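Local coordinates for protein superoxide dismutase [Fe] (Sulfolobus acidocaldarius, PDB 1B06) that destroys toxic superoxide radicals in the archaeal cytoplasm, using one iron ion per subunit to turn them into hydrogen peroxide and oxygen, at residues Y9-L14 with G36-Y41; G99-A104 with G114-F119; V122-A127 with A190-V195; L138-E143 with K202-Y207. One frame throughout, in Å; residues are numbered along the deposited sequence.

Interaction 1 (Y9-L14 with G36-Y41); sequences YEFPQL and GHHKGY
His38 is the first residue of G36-Y41 to meet the loop Y9-L14, and it does so with its ring. With CG anti to the backbone N (chi1 -166°), the imidazole leaves helix 27-57 and turns one face to Phe11. Phe11 answers with an edge: its CE1 stands over that face, 3.7 Å from His38 CG, and the planes meet at 83°, a T-shaped pair. Farther out on the same imidazole, Pro12 CG lies 3.6 Å from His38 CE1. ND1 is bonded to Trp88 NE1 and NE2 to His81 ND1, so bonds at both ring nitrogens, each to helix 67-89, hold the imidazole against turning.

Lys39 follows, and here Phe11 uses its face. Lys39 CB sits over the phenyl ring, 4.1 Å from its centroid, in a CH-pi contact, while Phe11 CE1 comes within 3.4 Å of Lys39 N. Lys39 CD is 3.9 Å from Phe11 CD2. The chain then bends back to let NZ bond to the carbonyl of Asn35. Tyr34 also stacks with Phe11, so the phenyl is lodged among residues of helix 27-57. With an alanine at Phe11, the His38 face would probably lose its edge partner and the Lys39 methylenes the ring they rest on.

Between these two segments the contact is apolar and aromatic, without a hydrogen bond, though Pro12 O bonds to Tyr34 OH on the same helix. Phe11 and Pro12 pack beside a histidine whose side chain lies about 7 Å from the iron, in the shell behind its ligands.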
loop_
_atom_site.group_PDB
_atom_site.type_symbol
_atom_site.label_atom_id
_atom_site.label_comp_id
_atom_site.label_asym_id
_atom_site.label_seq_id
_atom_site.Cartn_x
_atom_site.Cartn_y
_atom_site.Cartn_z
ATOM N N TYR A 9 25.244 -2.589 5.616
ATOM C CA TYR A 9 24.999 -1.394 6.413
ATOM C C TYR A 9 25.587 -1.536 7.808
ATOM O O TYR A 9 25.696 -2.642 8.336
ATOM C CB TYR A 9 23.490 -1.126 6.513
ATOM C CG TYR A 9 22.875 -0.689 5.202
ATOM C CD1 TYR A 9 23.031 0.618 4.739
ATOM C CD2 TYR A 9 22.186 -1.595 4.398
ATOM C CE1 TYR A 9 22.520 1.011 3.502
ATOM C CE2 TYR A 9 21.672 -1.212 3.160
ATOM C CZ TYR A 9 21.847 0.089 2.721
ATOM O OH TYR A 9 21.366 0.463 1.492
ATOM N N GLU A 10 25.963 -0.408 8.397
ATOM C CA GLU A 10 26.532 -0.394 9.733
ATOM C C GLU A 10 25.566 0.255 10.710
ATOM O O GLU A 10 24.913 1.243 10.384
ATOM C CB GLU A 10 27.852 0.375 9.735
ATOM C CG GLU A 10 29.080 -0.516 9.882
ATOM C CD GLU A 10 30.211 -0.111 8.953
ATOM O OE1 GLU A 10 30.566 1.089 8.932
ATOM O OE2 GLU A 10 30.743 -0.994 8.242
ATOM N N PHE A 11 25.471 -0.313 11.907
ATOM C CA PHE A 11 24.599 0.218 12.945
ATOM C C PHE A 11 25.266 1.473 13.514
ATOM O O PHE A 11 26.357 1.408 14.081
ATOM C CB PHE A 11 24.401 -0.832 14.045
ATOM C CG PHE A 11 23.406 -0.435 15.106
ATOM C CD1 PHE A 11 22.134 0.003 14.760
ATOM C CD2 PHE A 11 23.737 -0.524 16.456
ATOM C CE1 PHE A 11 21.210 0.343 15.735
ATOM C CE2 PHE A 11 22.816 -0.184 17.438
ATOM C CZ PHE A 11 21.548 0.250 17.073
ATOM N N PRO A 12 24.611 2.633 13.368
ATOM C CA PRO A 12 25.164 3.892 13.871
ATOM C C PRO A 12 25.101 4.028 15.392
ATOM O O PRO A 12 24.411 3.265 16.067
ATOM C CB PRO A 12 24.325 4.954 13.164
ATOM C CG PRO A 12 23.003 4.291 12.957
ATOM C CD PRO A 12 23.293 2.822 12.734
ATOM N N GLN A 13 25.827 5.008 15.921
ATOM C CA GLN A 13 25.855 5.261 17.355
ATOM C C GLN A 13 24.824 6.327 17.702
ATOM O O GLN A 13 24.556 7.217 16.899
ATOM C CB GLN A 13 27.242 5.751 17.782
ATOM C CG GLN A 13 28.344 4.719 17.629
ATOM C CD GLN A 13 28.946 4.307 18.959
ATOM O OE1 GLN A 13 28.506 4.755 20.019
ATOM N NE2 GLN A 13 29.958 3.445 18.909
ATOM N N LEU A 14 24.241 6.227 18.893
ATOM C CA LEU A 14 23.263 7.211 19.345
ATOM C C LEU A 14 24.051 8.486 19.636
ATOM O O LEU A 14 25.119 8.433 20.240
ATOM C CB LEU A 14 22.566 6.715 20.617
ATOM C CG LEU A 14 21.127 7.168 20.875
ATOM C CD1 LEU A 14 20.219 6.672 19.765
ATOM C CD2 LEU A 14 20.662 6.634 22.208
ATOM N N GLY A 36 16.828 -2.208 20.072
ATOM C CA GLY A 36 15.944 -3.260 19.612
ATOM C C GLY A 36 15.509 -3.100 18.171
ATOM O O GLY A 36 15.954 -3.838 17.292
ATOM N N HIS A 37 14.649 -2.116 17.927
ATOM C CA HIS A 37 14.121 -1.864 16.593
ATOM C C HIS A 37 15.147 -1.453 15.534
ATOM O O HIS A 37 15.291 -2.131 14.516
ATOM C CB HIS A 37 12.995 -0.822 16.676
ATOM C CG HIS A 37 11.854 -1.244 17.550
ATOM N ND1 HIS A 37 10.840 -2.066 17.106
ATOM C CD2 HIS A 37 11.578 -0.978 18.849
ATOM C CE1 HIS A 37 9.990 -2.289 18.092
ATOM N NE2 HIS A 37 10.414 -1.640 19.162
ATOM N N HIS A 38 15.860 -0.353 15.757
ATOM C CA HIS A 38 16.831 0.098 14.767
ATOM C C HIS A 38 17.858 -0.980 14.430
ATOM O O HIS A 38 18.112 -1.260 13.260
ATOM C CB HIS A 38 17.535 1.367 15.249
ATOM C CG HIS A 38 18.287 2.086 14.171
ATOM N ND1 HIS A 38 18.838 3.336 14.355
ATOM C CD2 HIS A 38 18.609 1.718 12.908
ATOM C CE1 HIS A 38 19.468 3.706 13.255
ATOM N NE2 HIS A 38 19.344 2.742 12.360
ATOM N N LYS A 39 18.450 -1.587 15.450
ATOM C CA LYS A 39 19.439 -2.632 15.222
ATOM C C LYS A 39 18.839 -3.742 14.366
ATOM O O LYS A 39 19.497 -4.301 13.498
ATOM C CB LYS A 39 19.900 -3.217 16.556
ATOM C CG LYS A 39 20.839 -4.400 16.421
ATOM C CD LYS A 39 22.188 -4.104 17.066
ATOM C CE LYS A 39 22.365 -4.837 18.405
ATOM N NZ LYS A 39 21.087 -5.386 18.959
ATOM N N GLY A 40 17.580 -4.058 14.625
ATOM C CA GLY A 40 16.918 -5.108 13.877
ATOM C C GLY A 40 16.756 -4.806 12.400
ATOM O O GLY A 40 16.793 -5.715 11.572
ATOM N N TYR A 41 16.572 -3.533 12.062
ATOM C CA TYR A 41 16.402 -3.144 10.665
ATOM C C TYR A 41 17.721 -3.289 9.922
ATOM O O TYR A 41 17.742 -3.642 8.750
ATOM C CB TYR A 41 15.897 -1.700 10.563
ATOM C CG TYR A 41 14.494 -1.481 11.113
ATOM C CD1 TYR A 41 13.432 -2.318 10.750
ATOM C CD2 TYR A 41 14.231 -0.440 12.007
ATOM C CE1 TYR A 41 12.145 -2.122 11.268
ATOM C CE2 TYR A 41 12.948 -0.238 12.530
ATOM C CZ TYR A 41 11.915 -1.080 12.159
ATOM O OH TYR A 41 10.661 -0.883 12.692
#

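Interaction 2 (G99-A104 with G114-F119); sequences GKPGGA and GSFDRF
Gly99 comes first to the Phe116 ring: its carbonyl oxygen lies 3.8 Å from Phe116 CE2 and also makes a weak hydrogen bond to Trp197 NE1. Its positive phi would jam a CB against the preceding carbonyl, so the backbone here calls for glycine.

Lys100 runs past Phe116 in the opposite direction. Its CG is 3.5 Å from Phe116 CD2, and the aliphatic chain stays beside the phenylalanine until CE comes near Phe116 CB. At its end, NZ reaches a water at 3.3 Å, a weak bond. The same water accepts from Phe116 N at 3.0 Å, so it links the lysine tip to the first turn of helix 116-129.

Pro101 lies over the ring face, displaced toward its rim. Its CD is 3.5 Å from the Phe116 centroid and 20° off the normal, a CH-pi contact, with CG leaning toward Phe116 CD1. A chi1 of 178° swings the phenyl out from the helix toward this proline. Behind Pro101 lie Trp197 and Ile109.

Just before Phe116, Ser115 is the N-cap: its OG accepts a weak bond from Arg118 N at 3.4 Å. The chain entering helix 103-113 thus packs on the N-capped first turn of helix 116-129, the next helix in the C-terminal domain of the iron/manganese superoxide dismutase family.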
loop_
_atom_site.group_PDB
_atom_site.type_symbol
_atom_site.label_atom_id
_atom_site.label_comp_id
_atom_site.label_asym_id
_atom_site.label_seq_id
_atom_site.Cartn_x
_atom_site.Cartn_y
_atom_site.Cartn_z
ATOM N N GLY A 99 12.621 24.857 20.924
ATOM C CA GLY A 99 12.683 26.250 20.528
ATOM C C GLY A 99 12.094 26.522 19.159
ATOM O O GLY A 99 11.198 25.816 18.696
ATOM N N LYS A 100 12.611 27.556 18.510
ATOM C CA LYS A 100 12.151 27.962 17.194
ATOM C C LYS A 100 13.284 27.819 16.182
ATOM O O LYS A 100 14.453 27.955 16.532
ATOM C CB LYS A 100 11.694 29.422 17.259
ATOM C CG LYS A 100 10.871 29.885 16.070
ATOM C CD LYS A 100 11.585 30.983 15.296
ATOM C CE LYS A 100 11.268 30.911 13.809
ATOM N NZ LYS A 100 10.650 32.175 13.319
ATOM N N PRO A 101 12.958 27.531 14.914
ATOM C CA PRO A 101 14.034 27.396 13.929
ATOM C C PRO A 101 14.669 28.744 13.617
ATOM O O PRO A 101 14.166 29.783 14.025
ATOM C CB PRO A 101 13.336 26.792 12.713
ATOM C CG PRO A 101 11.915 27.207 12.854
ATOM C CD PRO A 101 11.630 27.290 14.325
ATOM N N GLY A 102 15.784 28.718 12.899
ATOM C CA GLY A 102 16.464 29.944 12.533
ATOM C C GLY A 102 17.059 29.780 11.152
ATOM O O GLY A 102 16.808 28.786 10.486
ATOM N N GLY A 103 17.838 30.758 10.715
ATOM C CA GLY A 103 18.460 30.671 9.408
ATOM C C GLY A 103 17.494 30.606 8.244
ATOM O O GLY A 103 16.378 31.110 8.318
ATOM N N ALA A 104 17.942 29.977 7.162
ATOM C CA ALA A 104 17.155 29.830 5.946
ATOM C C ALA A 104 15.857 29.076 6.183
ATOM O O ALA A 104 14.828 29.384 5.573
ATOM C CB ALA A 104 17.975 29.114 4.892
ATOM N N GLY A 114 3.543 31.494 6.724
ATOM C CA GLY A 114 3.196 32.725 7.411
ATOM C C GLY A 114 3.947 32.919 8.709
ATOM O O GLY A 114 4.373 34.026 9.027
ATOM N N SER A 115 4.110 31.840 9.466
ATOM C CA SER A 115 4.822 31.909 10.734
ATOM C C SER A 115 5.108 30.514 11.264
ATOM O O SER A 115 4.536 29.536 10.791
ATOM C CB SER A 115 3.995 32.686 11.763
ATOM O OG SER A 115 2.846 31.954 12.153
ATOM N N PHE A 116 5.991 30.427 12.254
ATOM C CA PHE A 116 6.339 29.143 12.852
ATOM C C PHE A 116 5.136 28.524 13.572
ATOM O O PHE A 116 4.984 27.305 13.614
ATOM C CB PHE A 116 7.500 29.326 13.834
ATOM C CG PHE A 116 7.898 28.066 14.540
ATOM C CD1 PHE A 116 8.285 26.943 13.818
ATOM C CD2 PHE A 116 7.878 27.997 15.929
ATOM C CE1 PHE A 116 8.648 25.767 14.467
ATOM C CE2 PHE A 116 8.240 26.825 16.588
ATOM C CZ PHE A 116 8.625 25.709 15.854
ATOM N N ASP A 117 4.278 29.368 14.136
ATOM C CA ASP A 117 3.098 28.887 14.843
ATOM C C ASP A 117 2.102 28.204 13.909
ATOM O O ASP A 117 1.529 27.180 14.266
ATOM C CB ASP A 117 2.417 30.038 15.584
ATOM C CG ASP A 117 3.179 30.454 16.832
ATOM O OD1 ASP A 117 3.426 29.589 17.700
ATOM O OD2 ASP A 117 3.535 31.645 16.948
ATOM N N ARG A 118 1.890 28.766 12.721
ATOM C CA ARG A 118 0.969 28.157 11.769
ATOM C C ARG A 118 1.579 26.854 11.282
ATOM O O ARG A 118 0.906 25.831 11.236
ATOM C CB ARG A 118 0.721 29.074 10.568
ATOM C CG ARG A 118 -0.749 29.389 10.321
ATOM C CD ARG A 118 -1.458 28.315 9.510
ATOM N NE ARG A 118 -2.349 27.510 10.342
ATOM C CZ ARG A 118 -3.398 26.821 9.896
ATOM N NH1 ARG A 118 -3.720 26.824 8.609
ATOM N NH2 ARG A 118 -4.116 26.104 10.741
ATOM N N PHE A 119 2.857 26.898 10.919
ATOM C CA PHE A 119 3.542 25.700 10.450
ATOM C C PHE A 119 3.362 24.579 11.465
ATOM O O PHE A 119 3.014 23.451 11.106
ATOM C CB PHE A 119 5.037 25.963 10.250
ATOM C CG PHE A 119 5.841 24.711 10.037
ATOM C CD1 PHE A 119 5.835 24.067 8.803
ATOM C CD2 PHE A 119 6.566 24.148 11.082
ATOM C CE1 PHE A 119 6.535 22.879 8.614
ATOM C CE2 PHE A 119 7.270 22.955 10.901
ATOM C CZ PHE A 119 7.253 22.322 9.665
HETATM O O HOH W 1 7.498 32.905 12.833
#

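Interaction 3 (V122-A127 with A190-V195); sequences VFSESA and AWWNVV
An aromatic cluster of Phe123, Trp191 and Trp192 joins helix 116-129 to the end of helix 184-191 in the C-terminal domain. Phe123 reaches both indoles with one side of its ring. Its CE1 lies 3.8 Å from Trp191 CZ3; those two planes differ by only 22°, but the rings are slid apart and barely overlap. Its CD1 is 3.8 Å from Trp192 CZ2, in an oblique meeting at 72° that is neither a stack nor a T. The indoles also touch each other: Trp191 CZ3 sits over the centre of the Trp192 ring. On Trp191 itself, Val195 CG2 lies over one face.

Polar chemistry enters at Ser124. With its OG anti to the carbonyl carbon (chi1 -71°), the hydroxyl stands at the edge of Trp192, close to the ring plane. Trp192 NE1 donates to Ser124 OG at 3.2 Å, somewhat bent, and the serine in turn bonds to the carbonyl of Lys120 one helical turn back. The buried indole N-H is thereby satisfied through a hydroxyl tied to its own helix. A leucine in place of Trp192 would probably leave Ser124 OG without its donor and strip Trp191 of the indole lying against it.

Phe123 goes on to touch Val169 and Thr136, and Trp191 touches Leu167 and Val169, the last two residues only a short way along the strand from the iron ligand Asp170. Helices packed on a three-stranded antiparallel sheet build the C-terminal alpha/beta domain of iron/manganese superoxide dismutases; here this aromatic cluster does part of that packing.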
loop_
_atom_site.group_PDB
_atom_site.type_symbol
_atom_site.label_atom_id
_atom_site.label_comp_id
_atom_site.label_asym_id
_atom_site.label_seq_id
_atom_site.Cartn_x
_atom_site.Cartn_y
_atom_site.Cartn_z
ATOM N N VAL A 122 -0.157 23.216 11.270
ATOM C CA VAL A 122 -0.379 22.411 10.075
ATOM C C VAL A 122 0.395 21.098 10.121
ATOM O O VAL A 122 -0.132 20.046 9.743
ATOM C CB VAL A 122 0.008 23.179 8.799
ATOM C CG1 VAL A 122 -0.273 22.323 7.572
ATOM C CG2 VAL A 122 -0.779 24.474 8.720
ATOM N N PHE A 123 1.639 21.153 10.589
ATOM C CA PHE A 123 2.451 19.947 10.688
ATOM C C PHE A 123 1.833 18.971 11.690
ATOM O O PHE A 123 1.798 17.759 11.457
ATOM C CB PHE A 123 3.880 20.286 11.117
ATOM C CG PHE A 123 4.832 19.125 11.015
ATOM C CD1 PHE A 123 4.926 18.193 12.043
ATOM C CD2 PHE A 123 5.620 18.952 9.880
ATOM C CE1 PHE A 123 5.792 17.103 11.942
ATOM C CE2 PHE A 123 6.492 17.865 9.768
ATOM C CZ PHE A 123 6.577 16.939 10.802
ATOM N N SER A 124 1.342 19.500 12.804
ATOM C CA SER A 124 0.727 18.661 13.823
ATOM C C SER A 124 -0.582 18.059 13.311
ATOM O O SER A 124 -0.890 16.894 13.584
ATOM C CB SER A 124 0.469 19.477 15.093
ATOM O OG SER A 124 1.686 19.779 15.758
ATOM N N GLU A 125 -1.352 18.854 12.570
ATOM C CA GLU A 125 -2.621 18.385 12.022
ATOM C C GLU A 125 -2.372 17.226 11.055
ATOM O O GLU A 125 -3.114 16.245 11.041
ATOM C CB GLU A 125 -3.344 19.523 11.294
ATOM C CG GLU A 125 -4.802 19.213 10.993
ATOM C CD GLU A 125 -5.499 20.320 10.223
ATOM O OE1 GLU A 125 -5.015 21.470 10.262
ATOM O OE2 GLU A 125 -6.532 20.040 9.581
ATOM N N SER A 126 -1.326 17.355 10.244
ATOM C CA SER A 126 -0.958 16.318 9.288
ATOM C C SER A 126 -0.494 15.050 10.011
ATOM O O SER A 126 -0.887 13.939 9.649
ATOM C CB SER A 126 0.161 16.822 8.381
ATOM O OG SER A 126 -0.225 18.012 7.722
ATOM N N ALA A 127 0.346 15.226 11.027
ATOM C CA ALA A 127 0.867 14.110 11.818
ATOM C C ALA A 127 -0.247 13.324 12.496
ATOM O O ALA A 127 -0.192 12.100 12.595
ATOM C CB ALA A 127 1.839 14.628 12.875
ATOM N N ALA A 190 4.859 16.743 22.908
ATOM C CA ALA A 190 6.105 16.654 23.666
ATOM C C ALA A 190 7.322 16.701 22.746
ATOM O O ALA A 190 8.323 17.352 23.057
ATOM C CB ALA A 190 6.136 15.367 24.476
ATOM N N TRP A 191 7.222 16.004 21.614
ATOM C CA TRP A 191 8.300 15.926 20.634
ATOM C C TRP A 191 8.848 17.292 20.203
ATOM O O TRP A 191 10.049 17.436 19.984
ATOM C CB TRP A 191 7.823 15.123 19.413
ATOM C CG TRP A 191 8.725 15.225 18.210
ATOM C CD1 TRP A 191 9.951 14.639 18.045
ATOM C CD2 TRP A 191 8.490 15.999 17.026
ATOM N NE1 TRP A 191 10.492 15.006 16.834
ATOM C CE2 TRP A 191 9.616 15.839 16.190
ATOM C CE3 TRP A 191 7.435 16.814 16.592
ATOM C CZ2 TRP A 191 9.719 16.465 14.944
ATOM C CZ3 TRP A 191 7.538 17.440 15.352
ATOM C CH2 TRP A 191 8.673 17.260 14.544
ATOM N N TRP A 192 7.978 18.292 20.089
ATOM C CA TRP A 192 8.414 19.629 19.685
ATOM C C TRP A 192 9.497 20.190 20.613
ATOM O O TRP A 192 10.299 21.034 20.207
ATOM C CB TRP A 192 7.226 20.603 19.656
ATOM C CG TRP A 192 6.278 20.397 18.499
ATOM C CD1 TRP A 192 5.005 19.913 18.565
ATOM C CD2 TRP A 192 6.527 20.681 17.113
ATOM N NE1 TRP A 192 4.446 19.873 17.312
ATOM C CE2 TRP A 192 5.358 20.340 16.401
ATOM C CE3 TRP A 192 7.624 21.190 16.404
ATOM C CZ2 TRP A 192 5.252 20.490 15.012
ATOM C CZ3 TRP A 192 7.518 21.340 15.021
ATOM C CH2 TRP A 192 6.339 20.991 14.343
ATOM N N ASN A 193 9.527 19.715 21.855
ATOM C CA ASN A 193 10.506 20.189 22.830
ATOM C C ASN A 193 11.913 19.630 22.660
ATOM O O ASN A 193 12.853 20.125 23.287
ATOM C CB ASN A 193 10.028 19.875 24.246
ATOM C CG ASN A 193 8.803 20.663 24.627
ATOM O OD1 ASN A 193 8.809 21.889 24.587
ATOM N ND2 ASN A 193 7.742 19.965 24.995
ATOM N N VAL A 194 12.066 18.598 21.831
ATOM C CA VAL A 194 13.383 18.004 21.618
ATOM C C VAL A 194 13.842 18.068 20.168
ATOM O O VAL A 194 14.848 17.462 19.804
ATOM C CB VAL A 194 13.429 16.527 22.079
ATOM C CG1 VAL A 194 13.346 16.458 23.595
ATOM C CG2 VAL A 194 12.293 15.733 21.437
ATOM N N VAL A 195 13.115 18.803 19.339
ATOM C CA VAL A 195 13.487 18.915 17.935
ATOM C C VAL A 195 14.822 19.638 17.807
ATOM O O VAL A 195 15.030 20.680 18.419
ATOM C CB VAL A 195 12.416 19.686 17.127
ATOM C CG1 VAL A 195 12.953 20.043 15.761
ATOM C CG2 VAL A 195 11.165 18.841 16.988
#

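Interaction 4 (L138-E143 with K202-Y207); sequences LYYDNE and KRLQKY
Tyr140, near the end of strand 134-140, turns its side chain toward Leu204 and Tyr207. CB already feels Leu204 CD1, at 4.1 Å. CG is nearest to that methyl, 3.7 Å away, and CD1 follows closely. The methyl therefore sits over a ring face, displaced toward the CB end, 3.9 Å from the centroid and 20° off the normal, a CH-pi contact. It gets there because the leucine side chain is extended (chi1 179°), sending the branch off helix 197-205 toward the strand.

On the other flank of the ring the partner changes to Tyr207. Tyr140 CD2 lies 4.0 Å from Tyr207 CB, and CE2 is 3.9 Å from Tyr207 O, which stands at the ring edge near its plane. The ring of Tyr207 leads away, so its CB and carbonyl make the contact, not its ring. With CE2 the contacts to 202-207 end; CZ and OH have no partner there within 4.2 Å. The face of Tyr140 turned from Leu204 has the backbone N of Asn142 above its rim, so the ring is sandwiched between the helix and its own chain. Leu108, Leu147, Ile166 and Leu208 also touch Tyr140.

Beyond the strand, Asp141 OD1 accepts from Glu143 N at 3.2 Å, an Asx turn, met from above the carboxylate plane. The chemistry is thus divided: between these segments the contact is mainly apolar and CH-pi, with no hydrogen bond, while the carboxylates of Asp141 and Glu143 also reach the third subunit, in salt bridges to its Lys82.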
loop_
_atom_site.group_PDB
_atom_site.type_symbol
_atom_site.label_atom_id
_atom_site.label_comp_id
_atom_site.label_asym_id
_atom_site.label_seq_id
_atom_site.Cartn_x
_atom_site.Cartn_y
_atom_site.Cartn_z
ATOM N N LEU A 138 9.080 16.327 6.538
ATOM C CA LEU A 138 9.101 17.614 5.861
ATOM C C LEU A 138 10.253 17.514 4.868
ATOM O O LEU A 138 11.416 17.394 5.269
ATOM C CB LEU A 138 9.363 18.765 6.834
ATOM C CG LEU A 138 9.349 20.119 6.116
ATOM C CD1 LEU A 138 7.926 20.437 5.688
ATOM C CD2 LEU A 138 9.886 21.213 7.019
ATOM N N TYR A 139 9.926 17.525 3.579
ATOM C CA TYR A 139 10.935 17.436 2.531
ATOM C C TYR A 139 11.216 18.825 1.998
ATOM O O TYR A 139 10.429 19.747 2.187
ATOM C CB TYR A 139 10.443 16.617 1.326
ATOM C CG TYR A 139 10.042 15.187 1.584
ATOM C CD1 TYR A 139 11.003 14.195 1.772
ATOM C CD2 TYR A 139 8.696 14.816 1.596
ATOM C CE1 TYR A 139 10.636 12.862 1.966
ATOM C CE2 TYR A 139 8.316 13.491 1.788
ATOM C CZ TYR A 139 9.289 12.518 1.972
ATOM O OH TYR A 139 8.917 11.210 2.166
ATOM N N TYR A 140 12.346 18.969 1.323
ATOM C CA TYR A 140 12.658 20.231 0.691
ATOM C C TYR A 140 12.679 19.890 -0.791
ATOM O O TYR A 140 13.471 19.051 -1.218
ATOM C CB TYR A 140 14.025 20.766 1.098
ATOM C CG TYR A 140 14.426 21.929 0.224
ATOM C CD1 TYR A 140 13.631 23.073 0.160
ATOM C CD2 TYR A 140 15.571 21.872 -0.572
ATOM C CE1 TYR A 140 13.961 24.133 -0.677
ATOM C CE2 TYR A 140 15.912 22.929 -1.414
ATOM C CZ TYR A 140 15.100 24.057 -1.462
ATOM O OH TYR A 140 15.420 25.107 -2.294
ATOM N N ASP A 141 11.796 20.513 -1.563
ATOM C CA ASP A 141 11.742 20.255 -2.994
ATOM C C ASP A 141 12.568 21.284 -3.741
ATOM O O ASP A 141 12.164 22.434 -3.886
ATOM C CB ASP A 141 10.300 20.295 -3.493
ATOM C CG ASP A 141 10.190 19.943 -4.963
ATOM O OD1 ASP A 141 11.138 19.336 -5.499
ATOM O OD2 ASP A 141 9.159 20.276 -5.586
ATOM N N ASN A 142 13.728 20.855 -4.215
ATOM C CA ASN A 142 14.640 21.721 -4.948
ATOM C C ASN A 142 14.043 22.213 -6.262
ATOM O O ASN A 142 14.438 23.262 -6.770
ATOM C CB ASN A 142 15.940 20.969 -5.230
ATOM C CG ASN A 142 15.753 19.464 -5.190
ATOM O OD1 ASN A 142 15.857 18.841 -4.130
ATOM N ND2 ASN A 142 15.466 18.872 -6.345
ATOM N N GLU A 143 13.098 21.454 -6.813
ATOM C CA GLU A 143 12.465 21.832 -8.070
ATOM C C GLU A 143 11.554 23.044 -7.908
ATOM O O GLU A 143 11.686 24.034 -8.626
ATOM C CB GLU A 143 11.654 20.664 -8.634
ATOM C CG GLU A 143 10.906 21.012 -9.922
ATOM C CD GLU A 143 10.047 19.868 -10.451
ATOM O OE1 GLU A 143 10.126 18.748 -9.902
ATOM O OE2 GLU A 143 9.286 20.092 -11.419
ATOM N N LYS A 202 20.983 22.481 8.990
ATOM C CA LYS A 202 22.166 21.935 8.331
ATOM C C LYS A 202 21.777 21.120 7.105
ATOM O O LYS A 202 22.428 21.192 6.066
ATOM C CB LYS A 202 22.944 21.040 9.292
ATOM C CG LYS A 202 24.276 21.615 9.735
ATOM C CD LYS A 202 24.728 21.004 11.052
ATOM C CE LYS A 202 25.452 22.024 11.920
ATOM N NZ LYS A 202 25.187 21.807 13.371
ATOM N N ARG A 203 20.713 20.336 7.234
ATOM C CA ARG A 203 20.243 19.511 6.132
ATOM C C ARG A 203 19.771 20.389 4.979
ATOM O O ARG A 203 20.079 20.119 3.821
ATOM C CB ARG A 203 19.113 18.595 6.615
ATOM C CG ARG A 203 19.527 17.717 7.785
ATOM C CD ARG A 203 18.560 16.578 8.044
ATOM N NE ARG A 203 19.201 15.292 7.794
ATOM C CZ ARG A 203 19.704 14.505 8.737
ATOM N NH1 ARG A 203 19.644 14.863 10.011
ATOM N NH2 ARG A 203 20.276 13.360 8.406
ATOM N N LEU A 204 19.039 21.453 5.298
ATOM C CA LEU A 204 18.538 22.365 4.270
ATOM C C LEU A 204 19.674 23.064 3.532
ATOM O O LEU A 204 19.670 23.136 2.303
ATOM C CB LEU A 204 17.615 23.422 4.887
ATOM C CG LEU A 204 17.041 24.452 3.908
ATOM C CD1 LEU A 204 16.070 23.775 2.951
ATOM C CD2 LEU A 204 16.346 25.552 4.680
ATOM N N GLN A 205 20.645 23.577 4.287
ATOM C CA GLN A 205 21.787 24.278 3.702
ATOM C C GLN A 205 22.519 23.422 2.676
ATOM O O GLN A 205 23.124 23.943 1.740
ATOM C CB GLN A 205 22.766 24.713 4.799
ATOM C CG GLN A 205 22.325 25.955 5.575
ATOM C CD GLN A 205 22.219 27.198 4.701
ATOM O OE1 GLN A 205 22.899 27.316 3.685
ATOM N NE2 GLN A 205 21.362 28.131 5.097
ATOM N N LYS A 206 22.451 22.108 2.855
ATOM C CA LYS A 206 23.098 21.161 1.955
ATOM C C LYS A 206 22.511 21.177 0.542
ATOM O O LYS A 206 23.194 20.823 -0.418
ATOM C CB LYS A 206 22.979 19.748 2.523
ATOM C CG LYS A 206 24.301 19.068 2.795
ATOM C CD LYS A 206 24.100 17.801 3.613
ATOM C CE LYS A 206 24.020 18.108 5.109
ATOM N NZ LYS A 206 23.781 16.891 5.949
ATOM N N TYR A 207 21.254 21.590 0.408
ATOM C CA TYR A 207 20.598 21.599 -0.897
ATOM C C TYR A 207 20.193 22.963 -1.427
ATOM O O TYR A 207 19.675 23.072 -2.538
ATOM C CB TYR A 207 19.373 20.686 -0.854
ATOM C CG TYR A 207 19.699 19.333 -0.285
ATOM C CD1 TYR A 207 19.756 19.133 1.090
ATOM C CD2 TYR A 207 20.024 18.265 -1.122
ATOM C CE1 TYR A 207 20.132 17.911 1.621
ATOM C CE2 TYR A 207 20.403 17.033 -0.599
ATOM C CZ TYR A 207 20.458 16.865 0.774
ATOM O OH TYR A 207 20.845 15.656 1.304
#

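How the interactions relate
Along the chain, interaction 1 closes before the others open, and it stands apart in the alpha-hairpin domain, with centres 24 to 31 Å from theirs. Interactions 2, 3 and 4 gather across the centre of the chain. Helix 116-129 serves both interaction 2 and interaction 3, whose centres are 12 Å apart and which touch through Phe119 and Trp192. Ala104 meets Leu204 and Gln205, joining interactions 2 and 4, and Leu138 packs on both Phe119 and Phe123. The segments of interactions 3 and 4 alternate in sequence, strand 134-140 following helix 116-129 and helix 197-205 following helix 184-191. The iron lies between the two halves, with ligands from each.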